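Local coordinates for lipase (Streptomyces rimosus, PDB 5MAL), which hydrolyses triacylglycerols and other esters, preferring medium-length acyl chains, and also acts as a phospholipase and acyl-CoA thioesterase, at residues G140-Y145 against K224-V229; L7-S12 against G80-G85; Q122-I127 against A172-R177. All blocks are in the same frame, centred on the assembly; numbering follows the deposited sequence.

Contact 1 (G140-Y145 against K224-V229)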
ATOM      1  N   GLY A 140      -2.907   3.809  -3.976  1.00  9.17           N
ATOM      2  CA  GLY A 140      -2.251   4.621  -2.971  1.00  6.51           C
ATOM      3  C   GLY A 140      -2.353   4.020  -1.576  1.00  9.78           C
ATOM      4  O   GLY A 140      -2.706   2.845  -1.404  1.00  9.21           O
ATOM      5  N   TYR A 141      -2.017   4.830  -0.581  1.00 10.38           N
ATOM      6  CA  TYR A 141      -2.152   4.450   0.815  1.00  8.08           C
ATOM      7  C   TYR A 141      -3.252   5.291   1.418  1.00  8.18           C
ATOM      8  O   TYR A 141      -3.529   6.388   0.945  1.00 10.72           O
ATOM      9  CB  TYR A 141      -0.842   4.659   1.577  1.00  9.14           C
ATOM     10  CG  TYR A 141       0.317   3.868   1.038  1.00  7.26           C
ATOM     11  CD1 TYR A 141       0.584   2.594   1.502  1.00 12.07           C
ATOM     12  CD2 TYR A 141       1.144   4.400   0.049  1.00  8.68           C
ATOM     13  CE1 TYR A 141       1.652   1.855   1.003  1.00 11.67           C
ATOM     14  CE2 TYR A 141       2.213   3.678  -0.456  1.00  7.65           C
ATOM     15  CZ  TYR A 141       2.471   2.413   0.026  1.00  8.64           C
ATOM     16  OH  TYR A 141       3.524   1.677  -0.460  1.00 10.29           O
ATOM     17  N   PRO A 142      -3.901   4.785   2.471  1.00 11.26           N
ATOM     18  CA  PRO A 142      -4.946   5.613   3.067  1.00 11.34           C
ATOM     19  C   PRO A 142      -4.322   6.601   4.034  1.00  9.02           C
ATOM     20  O   PRO A 142      -3.289   6.275   4.622  1.00 11.56           O
ATOM     21  CB  PRO A 142      -5.821   4.588   3.802  1.00  9.73           C
ATOM     22  CG  PRO A 142      -4.839   3.528   4.236  1.00  8.87           C
ATOM     23  CD  PRO A 142      -3.801   3.459   3.107  1.00  9.96           C
ATOM     24  N   ARG A 143      -4.897   7.789   4.163  1.00 10.99           N
ATOM     25  CA  ARG A 143      -4.614   8.607   5.332  1.00  8.20           C
ATOM     26  C   ARG A 143      -4.969   7.754   6.535  1.00  9.93           C
ATOM     27  O   ARG A 143      -6.028   7.117   6.553  1.00 13.47           O
ATOM     28  CB  ARG A 143      -5.420   9.912   5.317  1.00 10.70           C
ATOM     29  CG  ARG A 143      -4.806  11.022   4.492  1.00 13.67           C
ATOM     30  CD  ARG A 143      -5.633  12.286   4.628  1.00 18.94           C
ATOM     31  NE  ARG A 143      -6.997  12.033   4.196  1.00 17.19           N
ATOM     32  CZ  ARG A 143      -7.467  12.335   2.994  1.00 19.68           C
ATOM     33  NH1 ARG A 143      -6.680  12.934   2.106  1.00 20.25           N
ATOM     34  NH2 ARG A 143      -8.731  12.056   2.692  1.00 23.72           N
ATOM     35  N   PHE A 144      -4.093   7.718   7.531  1.00  6.84           N
ATOM     36  CA  PHE A 144      -4.282   6.806   8.649  1.00 11.34           C
ATOM     37  C   PHE A 144      -5.336   7.276   9.652  1.00 10.46           C
ATOM     38  O   PHE A 144      -5.925   6.458  10.354  1.00  8.70           O
ATOM     39  CB  PHE A 144      -2.972   6.586   9.400  1.00 11.75           C
ATOM     40  CG  PHE A 144      -1.989   5.682   8.697  1.00 16.51           C
ATOM     41  CD1 PHE A 144      -2.370   4.884   7.636  1.00 15.64           C
ATOM     42  CD2 PHE A 144      -0.673   5.614   9.138  1.00 21.44           C
ATOM     43  CE1 PHE A 144      -1.462   4.053   7.004  1.00 16.50           C
ATOM     44  CE2 PHE A 144       0.253   4.790   8.507  1.00 21.00           C
ATOM     45  CZ  PHE A 144      -0.146   4.009   7.435  1.00 23.32           C
ATOM     46  N   TYR A 145      -5.545   8.590   9.744  1.00 10.13           N
ATOM     47  CA  TYR A 145      -6.336   9.156  10.835  1.00 11.08           C
ATOM     48  C   TYR A 145      -7.468  10.059  10.388  1.00 10.03           C
ATOM     49  O   TYR A 145      -7.336  10.810   9.415  1.00 14.38           O
ATOM     50  CB  TYR A 145      -5.420   9.954  11.777  1.00  9.19           C
ATOM     51  CG  TYR A 145      -4.492   9.070  12.537  1.00  8.39           C
ATOM     52  CD1 TYR A 145      -4.955   8.336  13.616  1.00  8.33           C
ATOM     53  CD2 TYR A 145      -3.151   8.945  12.174  1.00 10.20           C
ATOM     54  CE1 TYR A 145      -4.126   7.500  14.319  1.00  7.33           C
ATOM     55  CE2 TYR A 145      -2.304   8.107  12.881  1.00  9.92           C
ATOM     56  CZ  TYR A 145      -2.803   7.386  13.953  1.00 13.30           C
ATOM     57  OH  TYR A 145      -2.004   6.537  14.691  1.00 14.39           O
ATOM     58  N   LYS A 224     -13.210  -3.859   1.443  1.00 10.96           N
ATOM     59  CA  LYS A 224     -14.046  -2.717   1.081  1.00 10.75           C
ATOM     60  C   LYS A 224     -13.316  -1.404   0.954  1.00  9.17           C
ATOM     61  O   LYS A 224     -13.895  -0.414   0.509  1.00 10.73           O
ATOM     62  CB  LYS A 224     -15.161  -2.553   2.079  1.00 13.35           C
ATOM     63  CG  LYS A 224     -16.265  -3.512   1.812  1.00 17.58           C
ATOM     64  CD  LYS A 224     -16.791  -3.948   3.118  1.00 30.36           C
ATOM     65  CE  LYS A 224     -17.446  -2.801   3.855  1.00 29.93           C
ATOM     66  NZ  LYS A 224     -18.230  -3.260   5.037  1.00 11.77           N
ATOM     67  N   GLY A 225     -12.054  -1.386   1.366  1.00  8.20           N
ATOM     68  CA  GLY A 225     -11.236  -0.211   1.166  1.00  9.06           C
ATOM     69  C   GLY A 225     -10.443  -0.401  -0.113  1.00  8.74           C
ATOM     70  O   GLY A 225     -10.677   0.289  -1.101  1.00  9.38           O
ATOM     71  N   TYR A 226      -9.520  -1.359  -0.116  1.00  9.24           N
ATOM     72  CA  TYR A 226      -8.672  -1.548  -1.290  1.00  5.31           C
ATOM     73  C   TYR A 226      -9.342  -2.200  -2.482  1.00  6.34           C
ATOM     74  O   TYR A 226      -9.237  -1.693  -3.592  1.00  7.00           O
ATOM     75  CB  TYR A 226      -7.429  -2.362  -0.930  1.00  7.61           C
ATOM     76  CG  TYR A 226      -6.323  -1.465  -0.508  1.00  6.37           C
ATOM     77  CD1 TYR A 226      -6.200  -1.066   0.819  1.00  9.74           C
ATOM     78  CD2 TYR A 226      -5.406  -0.972  -1.441  1.00  6.41           C
ATOM     79  CE1 TYR A 226      -5.180  -0.213   1.208  1.00  7.98           C
ATOM     80  CE2 TYR A 226      -4.404  -0.117  -1.068  1.00  6.66           C
ATOM     81  CZ  TYR A 226      -4.294   0.256   0.259  1.00  5.42           C
ATOM     82  OH  TYR A 226      -3.290   1.098   0.628  1.00  9.23           O
ATOM     83  N   LEU A 227     -10.010  -3.324  -2.262  1.00  8.58           N
ATOM     84  CA  LEU A 227     -10.542  -4.091  -3.388  1.00  6.60           C
ATOM     85  C   LEU A 227     -11.507  -3.274  -4.255  1.00  8.69           C
ATOM     86  O   LEU A 227     -11.417  -3.337  -5.474  1.00  8.53           O
ATOM     87  CB  LEU A 227     -11.218  -5.368  -2.888  1.00  6.92           C
ATOM     88  CG  LEU A 227     -11.988  -6.128  -3.972  1.00  9.25           C
ATOM     89  CD1 LEU A 227     -11.058  -6.637  -5.058  1.00 10.35           C
ATOM     90  CD2 LEU A 227     -12.790  -7.273  -3.350  1.00 12.85           C
ATOM     91  N   PRO A 228     -12.412  -2.485  -3.639  1.00 10.98           N
ATOM     92  CA  PRO A 228     -13.310  -1.737  -4.522  1.00 10.43           C
ATOM     93  C   PRO A 228     -12.561  -0.745  -5.404  1.00 10.09           C
ATOM     94  O   PRO A 228     -12.970  -0.460  -6.532  1.00  9.69           O
ATOM     95  CB  PRO A 228     -14.248  -1.029  -3.540  1.00 10.54           C
ATOM     96  CG  PRO A 228     -14.282  -1.949  -2.349  1.00 11.80           C
ATOM     97  CD  PRO A 228     -12.842  -2.396  -2.230  1.00  7.71           C
ATOM     98  N   VAL A 229     -11.432  -0.247  -4.916  1.00  7.65           N
ATOM     99  CA  VAL A 229     -10.631   0.665  -5.719  1.00  7.69           C
ATOM    100  C   VAL A 229      -9.965  -0.063  -6.894  1.00  8.93           C
ATOM    101  O   VAL A 229      -9.914   0.467  -7.996  1.00  9.17           O
ATOM    102  CB  VAL A 229      -9.596   1.370  -4.852  1.00 10.16           C
ATOM    103  CG1 VAL A 229      -8.741   2.282  -5.685  1.00 11.18           C
ATOM    104  CG2 VAL A 229     -10.328   2.178  -3.795  1.00  8.22           C
TER
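The phenol of Y226 is sent from its helix against the loop G140-Y145, and its hydroxyl end does nearly all the touching. The side chain sets off neither toward the loop nor away from it, and its far end closes on it. There the OH donates to O of G140 at 2.7 Å, lying in the carbonyl plane on a lone pair, with a C=O...O angle of 140°. The same carbonyl oxygen sits near the plane of the Y226 ring, at its edge, 3.4 Å from CE2. P142 lies beside the bond, its side chain roughly at right angles to the tyrosine and its CD 3.5 Å from the Y226 OH. A buried backbone oxygen is thereby gripped by a side chain while a proline closes in from next door. V188 also packs on Y226, and F192 meets P142. Y141 turns its CB away from the helix; its own hydroxyl is bonded to D9 and to N of G81. The loop leaves strand 135-139, and G140 still pairs with G186 through the backbone. This is the carboxyl end of the parallel sheet in the three-layer alpha/beta/alpha sandwich of SGNH hydrolases, with helix 219-232 packed beside it.

Contact 2 (L7-S12 against G80-G85)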
ATOM      1  N   LEU A   7       1.885  -6.843  -7.436  1.00  6.44           N
ATOM      2  CA  LEU A   7       3.161  -6.441  -6.864  1.00  8.07           C
ATOM      3  C   LEU A   7       2.972  -5.599  -5.635  1.00  7.78           C
ATOM      4  O   LEU A   7       1.886  -5.086  -5.380  1.00  9.04           O
ATOM      5  CB  LEU A   7       3.954  -5.595  -7.860  1.00  7.85           C
ATOM      6  CG  LEU A   7       4.080  -6.122  -9.274  1.00  6.65           C
ATOM      7  CD1 LEU A   7       4.580  -4.972 -10.103  1.00  5.93           C
ATOM      8  CD2 LEU A   7       5.050  -7.293  -9.263  1.00 10.08           C
ATOM      9  N   GLY A   8       4.058  -5.397  -4.908  1.00  6.83           N
ATOM     10  CA  GLY A   8       4.059  -4.359  -3.909  1.00  8.57           C
ATOM     11  C   GLY A   8       4.460  -4.792  -2.529  1.00 10.78           C
ATOM     12  O   GLY A   8       5.140  -5.815  -2.355  1.00  8.53           O
ATOM     13  N   ASP A   9       4.036  -3.993  -1.547  1.00  8.38           N
ATOM     14  CA  ASP A   9       4.442  -4.191  -0.168  1.00  8.77           C
ATOM     15  C   ASP A   9       3.304  -4.795   0.621  1.00  7.70           C
ATOM     16  O   ASP A   9       2.469  -5.484   0.062  1.00  8.54           O
ATOM     17  CB  ASP A   9       4.905  -2.886   0.464  1.00  8.73           C
ATOM     18  CG  ASP A   9       3.893  -1.768   0.322  1.00  8.49           C
ATOM     19  OD1 ASP A   9       2.680  -2.043   0.165  1.00  9.55           O
ATOM     20  OD2 ASP A   9       4.320  -0.601   0.388  1.00 11.91           O
ATOM     21  N   SER A  10       3.272  -4.516   1.916  1.00  7.46           N
ATOM     22  CA  SER A  10       2.378  -5.214   2.813  1.00  8.35           C
ATOM     23  C   SER A  10       0.937  -4.767   2.624  1.00  9.16           C
ATOM     24  O   SER A  10       0.011  -5.471   3.023  1.00  8.64           O
ATOM     25  CB  SER A  10       2.819  -4.982   4.248  1.00  9.33           C
ATOM     26  OG  SER A  10       3.082  -3.604   4.427  1.00 14.15           O
ATOM     27  N   TYR A  11       0.739  -3.583   2.049  1.00  7.43           N
ATOM     28  CA  TYR A  11      -0.639  -3.121   1.825  1.00  6.17           C
ATOM     29  C   TYR A  11      -1.258  -3.895   0.678  1.00  7.57           C
ATOM     30  O   TYR A  11      -2.485  -3.937   0.531  1.00  7.67           O
ATOM     31  CB  TYR A  11      -0.695  -1.618   1.565  1.00  6.34           C
ATOM     32  CG  TYR A  11      -0.445  -0.862   2.838  1.00 11.07           C
ATOM     33  CD1 TYR A  11       0.830  -0.797   3.370  1.00 14.63           C
ATOM     34  CD2 TYR A  11      -1.483  -0.273   3.545  1.00 10.09           C
ATOM     35  CE1 TYR A  11       1.075  -0.151   4.547  1.00 13.85           C
ATOM     36  CE2 TYR A  11      -1.241   0.381   4.746  1.00  8.61           C
ATOM     37  CZ  TYR A  11       0.046   0.428   5.235  1.00 12.97           C
ATOM     38  OH  TYR A  11       0.331   1.080   6.411  1.00 15.01           O
ATOM     39  N   SER A  12      -0.405  -4.495  -0.144  1.00  6.47           N
ATOM     40  CA  SER A  12      -0.893  -5.298  -1.252  1.00  6.49           C
ATOM     41  C   SER A  12      -0.879  -6.758  -0.868  1.00  5.63           C
ATOM     42  O   SER A  12      -1.763  -7.505  -1.266  1.00  8.69           O
ATOM     43  CB  SER A  12      -0.063  -5.093  -2.519  1.00  7.36           C
ATOM     44  OG  SER A  12      -0.288  -3.798  -3.038  1.00  8.06           O
ATOM     45  N   GLY A  80       6.430   2.039  -2.084  1.00  8.29           N
ATOM     46  CA  GLY A  80       6.985   3.346  -1.793  1.00 10.74           C
ATOM     47  C   GLY A  80       6.938   3.701  -0.325  1.00 10.20           C
ATOM     48  O   GLY A  80       7.763   4.477   0.153  1.00 15.72           O
ATOM     49  N   GLY A  81       5.975   3.141   0.390  1.00 10.02           N
ATOM     50  CA  GLY A  81       5.872   3.388   1.815  1.00 12.98           C
ATOM     51  C   GLY A  81       7.129   2.958   2.555  1.00 14.86           C
ATOM     52  O   GLY A  81       7.649   3.687   3.388  1.00 19.96           O
ATOM     53  N   ASN A  82       7.621   1.767   2.248  1.00 11.64           N
ATOM     54  CA  ASN A  82       8.791   1.251   2.947  1.00 11.38           C
ATOM     55  C   ASN A  82      10.057   1.975   2.532  1.00 16.09           C
ATOM     56  O   ASN A  82      10.994   2.111   3.322  1.00 17.50           O
ATOM     57  CB  ASN A  82       8.928  -0.247   2.702  1.00 16.77           C
ATOM     58  CG  ASN A  82       7.956  -1.056   3.550  1.00 18.70           C
ATOM     59  OD1 ASN A  82       7.882  -0.869   4.765  1.00 29.29           O
ATOM     60  ND2 ASN A  82       7.200  -1.935   2.916  1.00 16.06           N
ATOM     61  N   ASP A  83      10.093   2.436   1.287  1.00 13.21           N
ATOM     62  CA  ASP A  83      11.208   3.252   0.827  1.00 15.20           C
ATOM     63  C   ASP A  83      11.310   4.504   1.687  1.00 19.33           C
ATOM     64  O   ASP A  83      12.399   4.957   2.019  1.00 17.71           O
ATOM     65  CB  ASP A  83      11.037   3.634  -0.639  1.00 14.18           C
ATOM     66  CG  ASP A  83      10.988   2.423  -1.545  1.00 16.07           C
ATOM     67  OD1 ASP A  83       9.949   1.757  -1.570  1.00 14.17           O
ATOM     68  OD2 ASP A  83      11.999   2.124  -2.214  1.00 18.43           O
ATOM     69  N   ALA A  84      10.155   5.042   2.062  1.00 15.02           N
ATOM     70  CA  ALA A  84      10.103   6.266   2.839  1.00 17.54           C
ATOM     71  C   ALA A  84      10.217   5.954   4.332  1.00 16.58           C
ATOM     72  O   ALA A  84      10.261   6.858   5.160  1.00 18.22           O
ATOM     73  CB  ALA A  84       8.821   7.024   2.538  1.00 14.06           C
ATOM     74  N   GLY A  85      10.281   4.666   4.657  1.00 21.47           N
ATOM     75  CA  GLY A  85      10.436   4.215   6.030  1.00 23.84           C
ATOM     76  C   GLY A  85       9.196   4.398   6.881  1.00 22.65           C
ATOM     77  O   GLY A  85       9.288   4.845   8.025  1.00 27.30           O
TER
HETATM   78  O   HOH W   1       6.839   0.074  -0.024  1.00 11.23           O
HETATM   79  O   HOH W   2       5.649  -3.566   3.828  1.00 16.16           O
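D9 and N82, whose CA atoms are 7.6 Å apart, face each other from two bends of the backbone. The chain leaves strand 3-8 through G8 and enters helix 10-13 at once, with D9 as N-cap; opposite, G80, at phi 126°, swings the chain into a short run of helical angles at G81-D83. The carboxylate of D9 serves both sides. Its OD1 accepts from N of Y11 at 3.1 Å, met from above the carboxylate plane, while OD2 accepts a hydrogen bond from water 1 at 2.6 Å. That water in turn accepts from N of G80 and from N of N82, each 2.9 Å away. Directly between the side chains, CB of D9 lies 3.5 Å from ND2 of N82, the carboxylate and amide planes standing 87° apart. OD2 is also hydrogen-bonded to Y141 OH, and N82 ND2 to O of A55. Water 2 lies 2.6 Å from OG of the nucleophile S10; its 2.4 Å spacing from N82 ND2 is too short to be trusted in detail. Even so, a water held between nucleophile and amide is consistent with the SGNH oxyanion hole, where the asparagine ND2 probably stabilises the transition state, while H216 NE2 is hydrogen-bonded to S10 OG, completing the Ser/His catalytic dyad.

Contact 3 (Q122-I127 against A172-R177)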
ATOM      1  N   GLN A 122      11.756   3.776 -11.565  1.00 12.96           N
ATOM      2  CA  GLN A 122      12.518   2.548 -11.746  1.00 15.54           C
ATOM      3  C   GLN A 122      11.593   1.360 -11.905  1.00 17.51           C
ATOM      4  O   GLN A 122      11.742   0.553 -12.827  1.00 16.35           O
ATOM      5  CB  GLN A 122      13.463   2.316 -10.570  1.00 17.04           C
ATOM      6  CG  GLN A 122      14.697   3.175 -10.608  1.00 18.76           C
ATOM      7  CD  GLN A 122      15.660   2.814  -9.508  1.00 16.70           C
ATOM      8  OE1 GLN A 122      15.324   2.882  -8.321  1.00 18.62           O
ATOM      9  NE2 GLN A 122      16.858   2.395  -9.891  1.00 19.56           N
ATOM     10  N   VAL A 123      10.625   1.262 -10.999  1.00 17.30           N
ATOM     11  CA  VAL A 123       9.682   0.167 -11.059  1.00 12.91           C
ATOM     12  C   VAL A 123       8.773   0.335 -12.265  1.00 12.23           C
ATOM     13  O   VAL A 123       8.522  -0.625 -12.999  1.00 13.70           O
ATOM     14  CB  VAL A 123       8.834   0.083  -9.778  1.00 13.12           C
ATOM     15  CG1 VAL A 123       7.783  -1.017  -9.917  1.00 15.59           C
ATOM     16  CG2 VAL A 123       9.723  -0.173  -8.574  1.00 12.67           C
ATOM     17  N   TYR A 124       8.266   1.545 -12.468  1.00 11.75           N
ATOM     18  CA  TYR A 124       7.236   1.729 -13.488  1.00 11.18           C
ATOM     19  C   TYR A 124       7.845   1.537 -14.882  1.00 12.63           C
ATOM     20  O   TYR A 124       7.178   1.030 -15.784  1.00 11.67           O
ATOM     21  CB  TYR A 124       6.575   3.102 -13.385  1.00 11.68           C
ATOM     22  CG  TYR A 124       5.814   3.372 -12.098  1.00 11.45           C
ATOM     23  CD1 TYR A 124       5.631   2.383 -11.129  1.00 11.16           C
ATOM     24  CD2 TYR A 124       5.265   4.625 -11.866  1.00 11.92           C
ATOM     25  CE1 TYR A 124       4.933   2.666  -9.946  1.00 12.71           C
ATOM     26  CE2 TYR A 124       4.582   4.913 -10.717  1.00 12.17           C
ATOM     27  CZ  TYR A 124       4.410   3.943  -9.765  1.00 12.12           C
ATOM     28  OH  TYR A 124       3.724   4.299  -8.636  1.00 10.60           O
ATOM     29  N   ASP A 125       9.105   1.940 -15.048  1.00 14.21           N
ATOM     30  CA  ASP A 125       9.823   1.698 -16.301  1.00 13.17           C
ATOM     31  C   ASP A 125       9.903   0.207 -16.593  1.00 12.96           C
ATOM     32  O   ASP A 125       9.786  -0.232 -17.745  1.00 18.47           O
ATOM     33  CB  ASP A 125      11.247   2.254 -16.251  1.00 16.33           C
ATOM     34  CG  ASP A 125      11.309   3.744 -16.433  1.00 13.27           C
ATOM     35  OD1 ASP A 125      10.319   4.357 -16.883  1.00 13.01           O
ATOM     36  OD2 ASP A 125      12.380   4.304 -16.133  1.00 21.54           O
ATOM     37  N   ALA A 126      10.153  -0.570 -15.548  1.00 10.96           N
ATOM     38  CA  ALA A 126      10.246  -2.011 -15.709  1.00 13.19           C
ATOM     39  C   ALA A 126       8.896  -2.553 -16.167  1.00 15.98           C
ATOM     40  O   ALA A 126       8.814  -3.354 -17.093  1.00 13.79           O
ATOM     41  CB  ALA A 126      10.692  -2.654 -14.433  1.00 19.54           C
ATOM     42  N   ILE A 127       7.825  -2.089 -15.535  1.00 13.58           N
ATOM     43  CA  ILE A 127       6.488  -2.506 -15.948  1.00 13.94           C
ATOM     44  C   ILE A 127       6.195  -2.073 -17.385  1.00 12.96           C
ATOM     45  O   ILE A 127       5.636  -2.846 -18.178  1.00 13.46           O
ATOM     46  CB  ILE A 127       5.421  -1.947 -14.991  1.00 12.31           C
ATOM     47  CG1 ILE A 127       5.554  -2.628 -13.632  1.00 12.12           C
ATOM     48  CG2 ILE A 127       4.036  -2.172 -15.558  1.00 17.23           C
ATOM     49  CD1 ILE A 127       4.874  -1.889 -12.492  1.00  8.94           C
ATOM     50  N   ALA A 172       0.046  11.973  -3.652  1.00 11.64           N
ATOM     51  CA  ALA A 172       0.260  12.992  -4.677  1.00 15.84           C
ATOM     52  C   ALA A 172       1.430  12.609  -5.564  1.00 10.26           C
ATOM     53  O   ALA A 172       1.311  12.632  -6.780  1.00 13.64           O
ATOM     54  CB  ALA A 172       0.497  14.362  -4.045  1.00 16.17           C
ATOM     55  N   VAL A 173       2.559  12.252  -4.959  1.00 13.34           N
ATOM     56  CA  VAL A 173       3.741  11.866  -5.724  1.00  9.39           C
ATOM     57  C   VAL A 173       3.428  10.670  -6.616  1.00 10.51           C
ATOM     58  O   VAL A 173       3.784  10.625  -7.794  1.00 13.71           O
ATOM     59  CB  VAL A 173       4.920  11.527  -4.803  1.00 13.51           C
ATOM     60  CG1 VAL A 173       6.035  10.857  -5.583  1.00 18.40           C
ATOM     61  CG2 VAL A 173       5.442  12.793  -4.129  1.00 14.98           C
ATOM     62  N   THR A 174       2.715   9.712  -6.049  1.00 10.68           N
ATOM     63  CA  THR A 174       2.451   8.466  -6.744  1.00 11.44           C
ATOM     64  C   THR A 174       1.406   8.622  -7.835  1.00 12.00           C
ATOM     65  O   THR A 174       1.533   8.022  -8.905  1.00 12.62           O
ATOM     66  CB  THR A 174       2.011   7.384  -5.747  1.00 11.09           C
ATOM     67  OG1 THR A 174       3.035   7.233  -4.769  1.00  8.16           O
ATOM     68  CG2 THR A 174       1.840   6.062  -6.449  1.00  9.35           C
ATOM     69  N   ALA A 175       0.372   9.421  -7.587  1.00  9.41           N
ATOM     70  CA  ALA A 175      -0.630   9.622  -8.622  1.00 10.35           C
ATOM     71  C   ALA A 175       0.019  10.267  -9.841  1.00 12.94           C
ATOM     72  O   ALA A 175      -0.236   9.865 -10.972  1.00 14.98           O
ATOM     73  CB  ALA A 175      -1.778  10.466  -8.115  1.00 10.26           C
ATOM     74  N   LYS A 176       0.880  11.248  -9.614  1.00 13.83           N
ATOM     75  CA  LYS A 176       1.543  11.900 -10.752  1.00 14.82           C
ATOM     76  C   LYS A 176       2.563  10.993 -11.453  1.00 16.54           C
ATOM     77  O   LYS A 176       2.639  11.021 -12.679  1.00 15.18           O
ATOM     78  CB  LYS A 176       2.178  13.224 -10.318  1.00 20.28           C
ATOM     79  CG  LYS A 176       1.213  14.061  -9.498  1.00 23.26           C
ATOM     80  CD  LYS A 176       1.571  15.548  -9.428  1.00 36.12           C
ATOM     81  CE  LYS A 176       3.067  15.799  -9.414  1.00 36.27           C
ATOM     82  NZ  LYS A 176       3.339  17.170  -8.883  1.00 45.75           N
ATOM     83  N   ARG A 177       3.319  10.186 -10.707  1.00 13.71           N
ATOM     84  CA  ARG A 177       4.217   9.210 -11.336  1.00 15.29           C
ATOM     85  C   ARG A 177       3.432   8.185 -12.141  1.00 14.31           C
ATOM     86  O   ARG A 177       3.802   7.855 -13.264  1.00 13.20           O
ATOM     87  CB  ARG A 177       5.075   8.464 -10.305  1.00 16.22           C
ATOM     88  CG  ARG A 177       6.262   9.217  -9.697  1.00 25.45           C
ATOM     89  CD  ARG A 177       7.300   9.654 -10.729  1.00 18.14           C
ATOM     90  NE  ARG A 177       6.885  10.910 -11.329  1.00 20.38           N
ATOM     91  CZ  ARG A 177       6.911  11.169 -12.630  1.00 21.66           C
ATOM     92  NH1 ARG A 177       7.357  10.261 -13.493  1.00 17.27           N
ATOM     93  NH2 ARG A 177       6.491  12.349 -13.054  1.00 25.70           N
TER
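Y124 reaches from helix 98-130 to T174 and R177 of helix 159-180, joining two helices that lie over the same face of the parallel sheet in the alpha/beta/alpha sandwich. The packed part is small and rests almost wholly on that one phenol ring. CG of Y124 stands anti to the carbonyl carbon, chi1 -63°, which carries the ring out across the interhelical gap. Its CE2 meets CB of R177 at 3.6 Å, approaching obliquely, while the carbonyl carbon of R177 lies in the ring plane at the edge, 3.7 Å from CE2. The two tyrosine approaches differ in direction: toward T174 the side chains cross near a right angle, whereas R177 is met on a slant. V138 of strand 135-139 packs against both Y124 and T174, and H181 and F183 each form an edge-to-face pair with Y124, so the aromatic group is wedged among helix, strand and loop.

The other side is looser. R177 begins by pointing toward the neighbouring helix, but bends at chi2 and chi3, so only its CB and backbone meet the tyrosine and the guanidinium leads away. The head forms salt bridges through NH1 to D180 of its own helix and to D121 of helix 98-130; of these only the D121 bridge spans the two helices, and R177 itself is partly exposed. Q122 and D125 on one helix and K176 on the other belong to the solvent-exposed faces. On the buried side, T174 sorts its two branches by polarity: OG1 turns back to O of I170 within the helix, leaving CG2, anti to the backbone N, to meet OH of Y124 at 3.4 Å.

Contacts 1 and 2 meet at the active site, whereas contact 3 lies in the helical layer, away from the annotated sites. The residue joining the first two is Y141, whose OH is 2.6 Å from D9 OD2 and 3.0 Å from G81 N, both probable hydrogen bonds; its side chain is about 7 Å, side chain to side chain, from each of S10 and H216. F144 CZ packs 3.1 Å from Y11 OH nearby. Contact 2 touches contact 3 through leucine and isoleucine methyls, L7 CD1 to I127 CD1, 3.9 Å. Contacts 1 and 3 do not touch, their nearest atoms about 6 Å apart, although their segments alternate along the chain.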